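Local coordinates for attaching and effacing protein, pathogenesis factor (Escherichia coli, PDB 4E9L) that probably acts as a bacterial surface adhesin of the intimin/invasin family, presenting a row of immunoglobulin-like domains with which Escherichia coli is thought to attach to host cells, at residues A[205-210]-A[288-293]; A[244-249]-A[257-262]; A[301-306]-A[389-394]; A[314-319]-A[364-369]. All coordinates share one frame; numbering follows the deposited sequence.

Contact 1: residues A[205-210]-A[288-293]; sequences HVKAGE and TVIAGE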
loop_
_atom_site.group_PDB
_atom_site.type_symbol
_atom_site.label_atom_id
_atom_site.label_comp_id
_atom_site.label_asym_id
_atom_site.label_seq_id
_atom_site.Cartn_x
_atom_site.Cartn_y
_atom_site.Cartn_z
ATOM N N HIS A 205 -1.155 2.994 -13.257
ATOM C CA HIS A 205 -1.682 4.060 -14.103
ATOM C C HIS A 205 -2.804 4.703 -13.301
ATOM O O HIS A 205 -3.735 4.013 -12.875
ATOM C CB HIS A 205 -2.167 3.537 -15.472
ATOM C CG HIS A 205 -1.036 3.107 -16.350
ATOM N ND1 HIS A 205 -0.373 1.910 -16.139
ATOM C CD2 HIS A 205 -0.445 3.761 -17.376
ATOM C CE1 HIS A 205 0.595 1.873 -17.045
ATOM N NE2 HIS A 205 0.590 2.967 -17.811
ATOM N N VAL A 206 -2.669 5.996 -13.002
ATOM C CA VAL A 206 -3.685 6.699 -12.199
ATOM C C VAL A 206 -4.124 7.949 -12.956
ATOM O O VAL A 206 -3.280 8.659 -13.507
ATOM C CB VAL A 206 -3.182 7.023 -10.752
ATOM C CG1 VAL A 206 -4.226 7.807 -9.948
ATOM C CG2 VAL A 206 -2.777 5.746 -10.007
ATOM N N LYS A 207 -5.435 8.184 -13.023
ATOM C CA LYS A 207 -5.979 9.367 -13.690
ATOM C C LYS A 207 -5.705 10.619 -12.852
ATOM O O LYS A 207 -5.800 10.570 -11.615
ATOM C CB LYS A 207 -7.472 9.211 -13.964
ATOM C CG LYS A 207 -7.785 8.128 -14.982
ATOM C CD LYS A 207 -9.242 8.242 -15.415
ATOM C CE LYS A 207 -9.571 7.301 -16.556
ATOM N NZ LYS A 207 -9.834 5.918 -16.083
ATOM N N ALA A 208 -5.341 11.735 -13.532
ATOM C CA ALA A 208 -5.038 13.021 -12.894
ATOM C C ALA A 208 -6.181 13.429 -11.955
ATOM O O ALA A 208 -7.333 13.416 -12.353
ATOM C CB ALA A 208 -4.818 14.103 -13.964
ATOM N N GLY A 209 -5.841 13.741 -10.710
ATOM C CA GLY A 209 -6.813 14.108 -9.679
ATOM C C GLY A 209 -7.268 12.927 -8.836
ATOM O O GLY A 209 -7.870 13.121 -7.782
ATOM N N GLU A 210 -7.009 11.685 -9.292
ATOM C CA GLU A 210 -7.443 10.477 -8.578
ATOM C C GLU A 210 -6.312 9.941 -7.711
ATOM O O GLU A 210 -5.167 10.410 -7.786
ATOM C CB GLU A 210 -7.986 9.386 -9.544
ATOM C CG GLU A 210 -9.088 9.840 -10.504
ATOM C CD GLU A 210 -10.337 10.431 -9.878
ATOM O OE1 GLU A 210 -10.709 10.008 -8.758
ATOM O OE2 GLU A 210 -10.950 11.319 -10.515
ATOM N N THR A 288 2.454 5.892 -13.602
ATOM C CA THR A 288 2.245 6.883 -14.635
ATOM C C THR A 288 0.943 7.592 -14.315
ATOM O O THR A 288 -0.112 6.943 -14.160
ATOM C CB THR A 288 2.221 6.210 -16.026
ATOM O OG1 THR A 288 3.522 5.684 -16.280
ATOM C CG2 THR A 288 1.880 7.179 -17.144
ATOM N N VAL A 289 0.999 8.919 -14.243
ATOM C CA VAL A 289 -0.220 9.719 -14.117
ATOM C C VAL A 289 -0.695 9.974 -15.567
ATOM O O VAL A 289 0.034 10.535 -16.385
ATOM C CB VAL A 289 -0.087 11.019 -13.277
ATOM C CG1 VAL A 289 -1.443 11.736 -13.141
ATOM C CG2 VAL A 289 0.511 10.738 -11.898
ATOM N N ILE A 290 -1.888 9.500 -15.882
ATOM C CA ILE A 290 -2.525 9.670 -17.187
ATOM C C ILE A 290 -3.576 10.767 -17.069
ATOM O O ILE A 290 -3.796 11.248 -15.956
ATOM C CB ILE A 290 -3.067 8.311 -17.700
ATOM C CG1 ILE A 290 -4.230 7.758 -16.808
ATOM C CG2 ILE A 290 -1.890 7.295 -17.836
ATOM C CD1 ILE A 290 -5.070 6.569 -17.453
ATOM N N ALA A 291 -4.227 11.183 -18.183
ATOM C CA ALA A 291 -5.246 12.238 -18.096
ATOM C C ALA A 291 -6.379 11.885 -17.141
ATOM O O ALA A 291 -6.715 10.704 -16.968
ATOM C CB ALA A 291 -5.801 12.584 -19.487
ATOM N N GLY A 292 -6.968 12.911 -16.529
ATOM C CA GLY A 292 -8.091 12.717 -15.623
ATOM C C GLY A 292 -9.350 12.298 -16.367
ATOM O O GLY A 292 -9.337 12.111 -17.600
ATOM N N GLU A 293 -10.446 12.124 -15.615
ATOM C CA GLU A 293 -11.777 11.811 -16.155
ATOM C C GLU A 293 -12.078 12.888 -17.216
ATOM O O GLU A 293 -11.767 14.065 -16.994
ATOM C CB GLU A 293 -12.818 11.951 -15.014
ATOM C CG GLU A 293 -14.223 11.467 -15.357
ATOM C CD GLU A 293 -15.221 11.399 -14.207
ATOM O OE1 GLU A 293 -14.915 11.918 -13.107
ATOM O OE2 GLU A 293 -16.317 10.828 -14.410
HETATM O O HOH W 1 -9.981 12.568 -12.857
#
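His205, Val206 and Lys207 run parallel to Thr288, Val289 and Ile290 as the edge pairing of a mixed sheet in an immunoglobulin-like, invasin-type domain. Val206 uses both its backbone groups across this edge: its N donates to Thr288 O, and its O takes the N-H of Ile290 at 2.9 Å. The ladder closes with a more bent bond, Ala208 N to Ile290 O, whose N-H...O angle is 137°. Beyond it the chain reverses in a type II turn, Lys207 to Glu210, in which Gly209 has a positive phi and Glu210 N reaches Lys207 O at 2.8 Å. On the outer face the His205 ring meets the CG2 of Ile290 with its edge, CD2 lying 3.8 Å away, while the imidazole and Thr288 point the same way side by side. Thr288 OG1 is held by Glu268. On the opposite face the CG1 of Val289, anti to its own N (chi1 -177°), packs against Ala208 CA at 3.8 Å. Past the strand ends, Gly292 N is taken by Asp322 OD2. A water continues the bridging: it donates to Ala208 O and to Glu210 OE2, and accepts the N-H of Glu293 at 2.8 Å.

Contact 2: residues A[244-249]-A[257-262]; sequences TVSSWT and VATLTT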
loop_
_atom_site.group_PDB
_atom_site.type_symbol
_atom_site.label_atom_id
_atom_site.label_comp_id
_atom_site.label_asym_id
_atom_site.label_seq_id
_atom_site.Cartn_x
_atom_site.Cartn_y
_atom_site.Cartn_z
ATOM N N THR A 244 0.337 14.330 -3.655
ATOM C CA THR A 244 0.531 14.263 -2.204
ATOM C C THR A 244 0.418 12.824 -1.715
ATOM O O THR A 244 -0.062 11.944 -2.428
ATOM C CB THR A 244 -0.559 15.109 -1.446
ATOM O OG1 THR A 244 -1.861 14.573 -1.708
ATOM C CG2 THR A 244 -0.540 16.584 -1.786
ATOM N N VAL A 245 0.901 12.593 -0.508
ATOM C CA VAL A 245 0.742 11.330 0.202
ATOM C C VAL A 245 0.081 11.695 1.552
ATOM O O VAL A 245 0.398 12.724 2.158
ATOM C CB VAL A 245 2.078 10.534 0.377
ATOM C CG1 VAL A 245 1.833 9.188 1.078
ATOM C CG2 VAL A 245 2.758 10.302 -0.979
ATOM N N SER A 246 -0.852 10.853 2.002
ATOM C CA SER A 246 -1.569 10.987 3.274
ATOM C C SER A 246 -0.736 10.451 4.445
ATOM O O SER A 246 0.394 9.981 4.270
ATOM C CB SER A 246 -2.881 10.196 3.190
ATOM O OG SER A 246 -2.656 8.782 3.253
ATOM N N SER A 247 -1.330 10.453 5.656
ATOM C CA SER A 247 -0.760 9.827 6.840
ATOM C C SER A 247 -0.723 8.296 6.563
ATOM O O SER A 247 -1.444 7.816 5.698
ATOM C CB SER A 247 -1.663 10.071 8.050
ATOM O OG SER A 247 -2.949 9.512 7.817
ATOM N N TRP A 248 0.129 7.559 7.274
ATOM C CA TRP A 248 0.235 6.104 7.121
ATOM C C TRP A 248 -0.624 5.379 8.163
ATOM O O TRP A 248 -0.802 5.875 9.280
ATOM C CB TRP A 248 1.698 5.649 7.219
ATOM C CG TRP A 248 2.506 6.125 6.045
ATOM C CD1 TRP A 248 3.025 7.376 5.861
ATOM C CD2 TRP A 248 2.847 5.368 4.873
ATOM N NE1 TRP A 248 3.661 7.451 4.644
ATOM C CE2 TRP A 248 3.586 6.224 4.023
ATOM C CE3 TRP A 248 2.569 4.060 4.442
ATOM C CZ2 TRP A 248 4.049 5.815 2.765
ATOM C CZ3 TRP A 248 3.025 3.648 3.195
ATOM C CH2 TRP A 248 3.773 4.513 2.377
ATOM N N THR A 249 -1.181 4.242 7.767
ATOM C CA THR A 249 -1.963 3.375 8.659
ATOM C C THR A 249 -1.251 2.047 8.769
ATOM O O THR A 249 -1.103 1.343 7.762
ATOM C CB THR A 249 -3.401 3.165 8.162
ATOM O OG1 THR A 249 -4.020 4.437 7.976
ATOM C CG2 THR A 249 -4.235 2.324 9.172
ATOM N N VAL A 257 -0.049 1.340 5.116
ATOM C CA VAL A 257 -0.669 1.823 3.872
ATOM C C VAL A 257 -0.884 3.325 3.900
ATOM O O VAL A 257 -1.080 3.899 4.973
ATOM C CB VAL A 257 -1.982 1.077 3.493
ATOM C CG1 VAL A 257 -1.736 -0.433 3.292
ATOM C CG2 VAL A 257 -3.091 1.334 4.531
ATOM N N ALA A 258 -0.897 3.964 2.718
ATOM C CA ALA A 258 -1.173 5.406 2.621
ATOM C C ALA A 258 -1.864 5.656 1.311
ATOM O O ALA A 258 -1.783 4.827 0.396
ATOM C CB ALA A 258 0.133 6.216 2.697
ATOM N N THR A 259 -2.541 6.801 1.213
ATOM C CA THR A 259 -3.190 7.261 -0.014
ATOM C C THR A 259 -2.293 8.241 -0.751
ATOM O O THR A 259 -1.892 9.265 -0.200
ATOM C CB THR A 259 -4.558 7.890 0.267
ATOM O OG1 THR A 259 -5.339 6.953 1.001
ATOM C CG2 THR A 259 -5.293 8.288 -1.042
ATOM N N LEU A 260 -2.032 7.947 -2.013
ATOM C CA LEU A 260 -1.242 8.817 -2.874
ATOM C C LEU A 260 -2.274 9.488 -3.776
ATOM O O LEU A 260 -2.997 8.783 -4.488
ATOM C CB LEU A 260 -0.247 7.965 -3.714
ATOM C CG LEU A 260 0.780 8.703 -4.604
ATOM C CD1 LEU A 260 1.846 7.736 -5.092
ATOM C CD2 LEU A 260 0.122 9.265 -5.848
ATOM N N THR A 261 -2.369 10.828 -3.726
ATOM C CA THR A 261 -3.306 11.561 -4.581
ATOM C C THR A 261 -2.494 12.272 -5.659
ATOM O O THR A 261 -1.558 13.000 -5.338
ATOM C CB THR A 261 -4.166 12.577 -3.783
ATOM O OG1 THR A 261 -4.725 11.964 -2.619
ATOM C CG2 THR A 261 -5.297 13.185 -4.640
ATOM N N THR A 262 -2.851 12.079 -6.923
ATOM C CA THR A 262 -2.148 12.780 -8.017
ATOM C C THR A 262 -2.785 14.162 -8.193
ATOM O O THR A 262 -3.920 14.366 -7.773
ATOM C CB THR A 262 -2.264 11.989 -9.337
ATOM O OG1 THR A 262 -3.627 11.995 -9.731
ATOM C CG2 THR A 262 -1.751 10.550 -9.214
HETATM O O HOH W 2 -3.646 5.980 5.764
#
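This is an antiparallel beta-hairpin contact, Thr244 to Thr249 against Val257 to Thr262, at the edge of a four-stranded sheet in an immunoglobulin-like domain; strand 211-217 lies on the far side of strand 255-261. Two ladders make it up, and the register slips by one residue between them. Thr244 and Thr261 exchange a pair of backbone bonds at one end, Thr249 and Val257 a second pair at the other. Where the slip occurs, a side chain stands in for a backbone acceptor. Ser246 N still donates to Thr259 O, but Thr259 N turns to Ser246 OG, 2.8 Å away and with an N-H...O angle of 166°. With chi1 at 74°, that hydroxyl sits between the backbone N and carbonyl carbon of Ser246, from where it also donates to Ser247 O at 2.9 Å. A water donates to Ser247 O and is hydrogen-bonded to Thr249 OG1. On the inner face Trp248 touches Leu231 and Pro273 of the facing sheet, and Val245 CG1 rests on the methyl of Ala258 at 3.8 Å. That methyl makes a CH-pi contact with the indole: Ala258 CB stands 3.5 Å from the centroid of the six-membered ring of Trp248, 10° off its normal.

Contact 3: residues A[301-306]-A[389-394]; sequences LVADNK and QPLVLN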
loop_
_atom_site.group_PDB
_atom_site.type_symbol
_atom_site.label_atom_id
_atom_site.label_comp_id
_atom_site.label_asym_id
_atom_site.label_seq_id
_atom_site.Cartn_x
_atom_site.Cartn_y
_atom_site.Cartn_z
ATOM N N LEU A 301 -16.476 18.895 -30.417
ATOM C CA LEU A 301 -16.849 18.079 -31.553
ATOM C C LEU A 301 -17.162 19.021 -32.704
ATOM O O LEU A 301 -17.989 19.912 -32.544
ATOM C CB LEU A 301 -18.079 17.193 -31.249
ATOM C CG LEU A 301 -18.526 16.295 -32.433
ATOM C CD1 LEU A 301 -17.444 15.217 -32.765
ATOM C CD2 LEU A 301 -19.855 15.638 -32.155
ATOM N N VAL A 302 -16.496 18.842 -33.843
ATOM C CA VAL A 302 -16.735 19.628 -35.076
ATOM C C VAL A 302 -16.933 18.642 -36.245
ATOM O O VAL A 302 -16.492 17.504 -36.145
ATOM C CB VAL A 302 -15.590 20.654 -35.387
ATOM C CG1 VAL A 302 -15.426 21.682 -34.264
ATOM C CG2 VAL A 302 -14.258 19.957 -35.665
ATOM N N ALA A 303 -17.519 19.108 -37.367
ATOM C CA ALA A 303 -17.698 18.346 -38.597
ATOM C C ALA A 303 -17.004 19.140 -39.695
ATOM O O ALA A 303 -16.771 20.331 -39.488
ATOM C CB ALA A 303 -19.193 18.206 -38.902
ATOM N N ASP A 304 -16.618 18.506 -40.819
ATOM C CA ASP A 304 -15.985 19.224 -41.939
ATOM C C ASP A 304 -17.028 19.981 -42.819
ATOM O O ASP A 304 -16.658 20.776 -43.676
ATOM C CB ASP A 304 -15.078 18.295 -42.788
ATOM C CG ASP A 304 -15.773 17.152 -43.520
ATOM O OD1 ASP A 304 -16.997 17.214 -43.690
ATOM O OD2 ASP A 304 -15.071 16.246 -44.010
ATOM N N ASN A 305 -18.324 19.698 -42.617
ATOM C CA ASN A 305 -19.427 20.335 -43.348
ATOM C C ASN A 305 -20.607 20.488 -42.383
ATOM O O ASN A 305 -21.113 19.485 -41.878
ATOM C CB ASN A 305 -19.830 19.437 -44.530
ATOM C CG ASN A 305 -20.822 20.028 -45.525
ATOM O OD1 ASN A 305 -21.334 21.139 -45.368
ATOM N ND2 ASN A 305 -21.080 19.298 -46.593
ATOM N N LYS A 306 -21.054 21.730 -42.138
ATOM C CA LYS A 306 -22.210 21.994 -41.272
ATOM C C LYS A 306 -23.562 21.804 -41.981
ATOM O O LYS A 306 -24.589 21.725 -41.309
ATOM C CB LYS A 306 -22.121 23.369 -40.588
ATOM C CG LYS A 306 -21.841 24.552 -41.513
ATOM C CD LYS A 306 -21.657 25.859 -40.729
ATOM C CE LYS A 306 -20.341 25.941 -39.997
ATOM N NZ LYS A 306 -20.255 27.164 -39.168
ATOM N N GLN A 389 -22.495 20.935 -25.258
ATOM C CA GLN A 389 -23.647 21.119 -26.152
ATOM C C GLN A 389 -23.445 20.285 -27.412
ATOM O O GLN A 389 -22.323 20.215 -27.913
ATOM C CB GLN A 389 -23.841 22.616 -26.504
ATOM C CG GLN A 389 -24.351 23.480 -25.321
ATOM C CD GLN A 389 -25.660 22.984 -24.734
ATOM O OE1 GLN A 389 -25.861 22.948 -23.515
ATOM N NE2 GLN A 389 -26.571 22.564 -25.586
ATOM N N PRO A 390 -24.513 19.705 -27.998
ATOM C CA PRO A 390 -24.299 18.837 -29.163
ATOM C C PRO A 390 -23.857 19.583 -30.400
ATOM O O PRO A 390 -24.074 20.790 -30.515
ATOM C CB PRO A 390 -25.672 18.180 -29.374
ATOM C CG PRO A 390 -26.645 19.167 -28.782
ATOM C CD PRO A 390 -25.927 19.673 -27.562
ATOM N N LEU A 391 -23.219 18.860 -31.316
ATOM C CA LEU A 391 -22.863 19.425 -32.590
ATOM C C LEU A 391 -24.213 19.515 -33.329
ATOM O O LEU A 391 -25.007 18.567 -33.296
ATOM C CB LEU A 391 -21.882 18.490 -33.319
ATOM C CG LEU A 391 -21.713 18.686 -34.832
ATOM C CD1 LEU A 391 -21.138 20.038 -35.173
ATOM C CD2 LEU A 391 -20.854 17.599 -35.409
ATOM N N VAL A 392 -24.495 20.661 -33.925
ATOM C CA VAL A 392 -25.766 20.856 -34.632
ATOM C C VAL A 392 -25.490 20.974 -36.124
ATOM O O VAL A 392 -24.735 21.839 -36.550
ATOM C CB VAL A 392 -26.564 22.064 -34.083
ATOM C CG1 VAL A 392 -27.835 22.316 -34.911
ATOM C CG2 VAL A 392 -26.891 21.887 -32.589
ATOM N N LEU A 393 -26.084 20.092 -36.907
ATOM C CA LEU A 393 -25.958 20.130 -38.357
ATOM C C LEU A 393 -27.329 20.423 -38.986
ATOM O O LEU A 393 -28.365 20.110 -38.392
ATOM C CB LEU A 393 -25.400 18.791 -38.911
ATOM C CG LEU A 393 -24.069 18.272 -38.337
ATOM C CD1 LEU A 393 -23.733 16.876 -38.891
ATOM C CD2 LEU A 393 -22.913 19.237 -38.609
ATOM N N ASN A 394 -27.333 21.037 -40.174
ATOM C CA ASN A 394 -28.572 21.273 -40.922
ATOM C C ASN A 394 -28.481 20.427 -42.183
ATOM O O ASN A 394 -27.784 20.788 -43.129
ATOM C CB ASN A 394 -28.755 22.768 -41.203
ATOM C CG ASN A 394 -29.141 23.508 -39.939
ATOM O OD1 ASN A 394 -30.257 23.381 -39.426
ATOM N ND2 ASN A 394 -28.198 24.211 -39.349
HETATM O O HOH W 3 -25.680 24.109 -40.568
#
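Leu391 faces Leu301 and Ala303 across one edge of a beta sandwich in an immunoglobulin-like domain, where strand 300-303 of one sheet lies against strand 391-395 of the other. The two run in nearly the same direction, 19° apart, their axes 7.5 Å apart at closest, so side chains and not a ladder fill the gap. Starting at its root, Leu391 CB touches Leu301 CD2 at 3.7 Å. From there CG stands anti to the backbone N (chi1 162°) and the side chain divides: CD1 lies 4.1 Å from Leu301 O, whereas CD2 slots between Leu301 CD2 and the methyl of Ala303, 3.9 Å from each. The two leucines cross at about a right angle. Ala303 CB has a second neighbour in Leu393 CD2, which also lies against Asn305 O, a buried carbonyl oxygen with no hydrogen-bond partner in the model. Further in, Leu391 packs on Leu316 and Leu301 on Phe318. Beyond the end of strand 300-303 a single backbone bond joins the segments, Asn394 N to Lys306 O at 3.0 Å and almost straight. Lys306 O also accepts from a water at 2.7 Å, and this water in turn takes an N-H of Asn394 ND2.

Contact 4: residues A[314-319]-A[364-369]; sequences TELTFT and STLTLG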
loop_
_atom_site.group_PDB
_atom_site.type_symbol
_atom_site.label_atom_id
_atom_site.label_comp_id
_atom_site.label_asym_id
_atom_site.label_seq_id
_atom_site.Cartn_x
_atom_site.Cartn_y
_atom_site.Cartn_z
ATOM N N THR A 314 -19.741 13.159 -43.714
ATOM C CA THR A 314 -18.978 14.257 -43.162
ATOM C C THR A 314 -18.045 13.669 -42.117
ATOM O O THR A 314 -18.423 12.735 -41.405
ATOM C CB THR A 314 -19.859 15.450 -42.687
ATOM O OG1 THR A 314 -18.978 16.523 -42.368
ATOM C CG2 THR A 314 -20.730 15.126 -41.457
ATOM N N GLU A 315 -16.818 14.181 -42.054
ATOM C CA GLU A 315 -15.820 13.753 -41.085
ATOM C C GLU A 315 -16.080 14.478 -39.755
ATOM O O GLU A 315 -16.260 15.693 -39.752
ATOM C CB GLU A 315 -14.419 14.124 -41.609
ATOM C CG GLU A 315 -13.300 13.599 -40.750
ATOM C CD GLU A 315 -11.932 14.148 -41.108
ATOM O OE1 GLU A 315 -11.687 15.358 -40.875
ATOM O OE2 GLU A 315 -11.093 13.356 -41.596
ATOM N N LEU A 316 -16.080 13.736 -38.639
ATOM C CA LEU A 316 -16.262 14.283 -37.294
ATOM C C LEU A 316 -14.892 14.310 -36.646
ATOM O O LEU A 316 -14.146 13.335 -36.778
ATOM C CB LEU A 316 -17.207 13.375 -36.439
ATOM C CG LEU A 316 -18.635 13.208 -36.952
ATOM C CD1 LEU A 316 -19.469 12.368 -35.969
ATOM C CD2 LEU A 316 -19.292 14.570 -37.260
ATOM N N THR A 317 -14.555 15.413 -35.954
ATOM C CA THR A 317 -13.294 15.542 -35.208
ATOM C C THR A 317 -13.641 15.816 -33.760
ATOM O O THR A 317 -14.219 16.860 -33.439
ATOM C CB THR A 317 -12.329 16.587 -35.814
ATOM O OG1 THR A 317 -12.032 16.225 -37.158
ATOM C CG2 THR A 317 -10.993 16.660 -35.040
ATOM N N PHE A 318 -13.322 14.847 -32.895
ATOM C CA PHE A 318 -13.620 14.903 -31.478
ATOM C C PHE A 318 -12.334 15.077 -30.676
ATOM O O PHE A 318 -11.450 14.229 -30.762
ATOM C CB PHE A 318 -14.435 13.668 -31.052
ATOM C CG PHE A 318 -14.673 13.554 -29.566
ATOM C CD1 PHE A 318 -15.353 14.554 -28.870
ATOM C CD2 PHE A 318 -14.171 12.475 -28.848
ATOM C CE1 PHE A 318 -15.544 14.465 -27.490
ATOM C CE2 PHE A 318 -14.351 12.393 -27.456
ATOM C CZ PHE A 318 -15.027 13.398 -26.789
ATOM N N THR A 319 -12.211 16.225 -29.949
ATOM C CA THR A 319 -11.022 16.548 -29.141
ATOM C C THR A 319 -11.418 16.358 -27.703
ATOM O O THR A 319 -12.337 17.014 -27.223
ATOM C CB THR A 319 -10.522 17.972 -29.429
ATOM O OG1 THR A 319 -10.117 18.021 -30.790
ATOM C CG2 THR A 319 -9.341 18.384 -28.525
ATOM N N SER A 364 -14.065 10.231 -36.901
ATOM C CA SER A 364 -15.067 9.258 -37.365
ATOM C C SER A 364 -15.782 9.805 -38.598
ATOM O O SER A 364 -15.945 11.015 -38.743
ATOM C CB SER A 364 -16.103 8.979 -36.276
ATOM O OG SER A 364 -17.107 8.076 -36.717
ATOM N N THR A 365 -16.245 8.911 -39.460
ATOM C CA THR A 365 -17.001 9.295 -40.643
ATOM C C THR A 365 -18.464 9.166 -40.286
ATOM O O THR A 365 -18.914 8.087 -39.880
ATOM C CB THR A 365 -16.661 8.380 -41.836
ATOM O OG1 THR A 365 -15.281 8.574 -42.200
ATOM C CG2 THR A 365 -17.553 8.647 -43.043
ATOM N N LEU A 366 -19.197 10.255 -40.431
ATOM C CA LEU A 366 -20.623 10.251 -40.185
ATOM C C LEU A 366 -21.315 10.092 -41.517
ATOM O O LEU A 366 -21.125 10.932 -42.384
ATOM C CB LEU A 366 -21.076 11.586 -39.516
ATOM C CG LEU A 366 -22.586 11.750 -39.276
ATOM C CD1 LEU A 366 -23.101 10.699 -38.280
ATOM C CD2 LEU A 366 -22.921 13.183 -38.809
ATOM N N THR A 367 -22.177 9.085 -41.641
ATOM C CA THR A 367 -23.014 8.906 -42.823
ATOM C C THR A 367 -24.369 9.489 -42.439
ATOM O O THR A 367 -24.993 9.069 -41.452
ATOM C CB THR A 367 -23.154 7.443 -43.260
ATOM O OG1 THR A 367 -21.859 6.912 -43.520
ATOM C CG2 THR A 367 -24.020 7.298 -44.549
ATOM N N LEU A 368 -24.821 10.458 -43.217
ATOM C CA LEU A 368 -26.097 11.086 -42.917
ATOM C C LEU A 368 -27.255 10.140 -43.239
ATOM O O LEU A 368 -27.100 9.213 -44.019
ATOM C CB LEU A 368 -26.214 12.444 -43.663
ATOM C CG LEU A 368 -25.450 13.639 -43.070
ATOM C CD1 LEU A 368 -25.794 13.870 -41.588
ATOM C CD2 LEU A 368 -23.912 13.509 -43.273
ATOM N N GLY A 369 -28.382 10.358 -42.603
ATOM C CA GLY A 369 -29.569 9.540 -42.797
ATOM C C GLY A 369 -30.387 9.982 -43.991
ATOM O O GLY A 369 -29.919 10.784 -44.804
#
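Thr314 and Leu316 pair antiparallel with Leu366 and Ser364 in the middle of a four-stranded sheet, one layer of an immunoglobulin-like beta sandwich. Four backbone hydrogen bonds carry the pairing. Thr314 and Leu366 bond to each other in both directions, and so do Leu316 and Ser364. The shortest of the four is Leu316 N to Ser364 O at 2.7 Å, with an N-H...O angle of 171°; its return bond, Ser364 N to Leu316 O, is longer at 3.1 Å. Between these two pairs Glu315 and Thr365 form a non-hydrogen-bonded pair, their side chains on the outer face.

The apolar contacts lie on the inner face. Leu316 reaches over Leu366, its CG 3.9 Å from Leu366 CB. The CG2 of Thr314 touches two leucines, CD2 of Leu366 at 3.9 Å and CD2 of Leu368 at 4.0 Å. Its chi1 of -171° turns the methyl to them and puts OG1 anti to the backbone N.

Both buried hydroxyls find partners beyond the pairing: Thr314 OG1 bonds to Asp304 OD1, and Ser364 OG to the carbonyl O of Gly352. The same two directions place the contact in the sheet. Strand 300-303 flanks strand 313-319 on one side, strand 350-358 flanks strand 361-367 on the other, and further along strand 313-319 Phe318 packs against Trp354.

How the contacts relate
The four contacts fall in two successive immunoglobulin-like domains of an elongated chain. Contacts 1 and 2 share the earlier one, their centres about 16 Å apart, and belong to its two different sheets; Thr262 joins them, its OG1 bonding to Glu210 O. Contacts 3 and 4 lie in the next domain, their centres about 9 Å apart, with strands 300-303 and 313-319 adjacent in one sheet. In each domain the later-numbered contact falls, in sequence, between the two segments of the earlier one. The centres of contacts 1 and 3 are about 30 Å apart, those of contacts 2 and 4 about 44 Å, consistent with a row of repeated domains that extends the adhesin lengthwise.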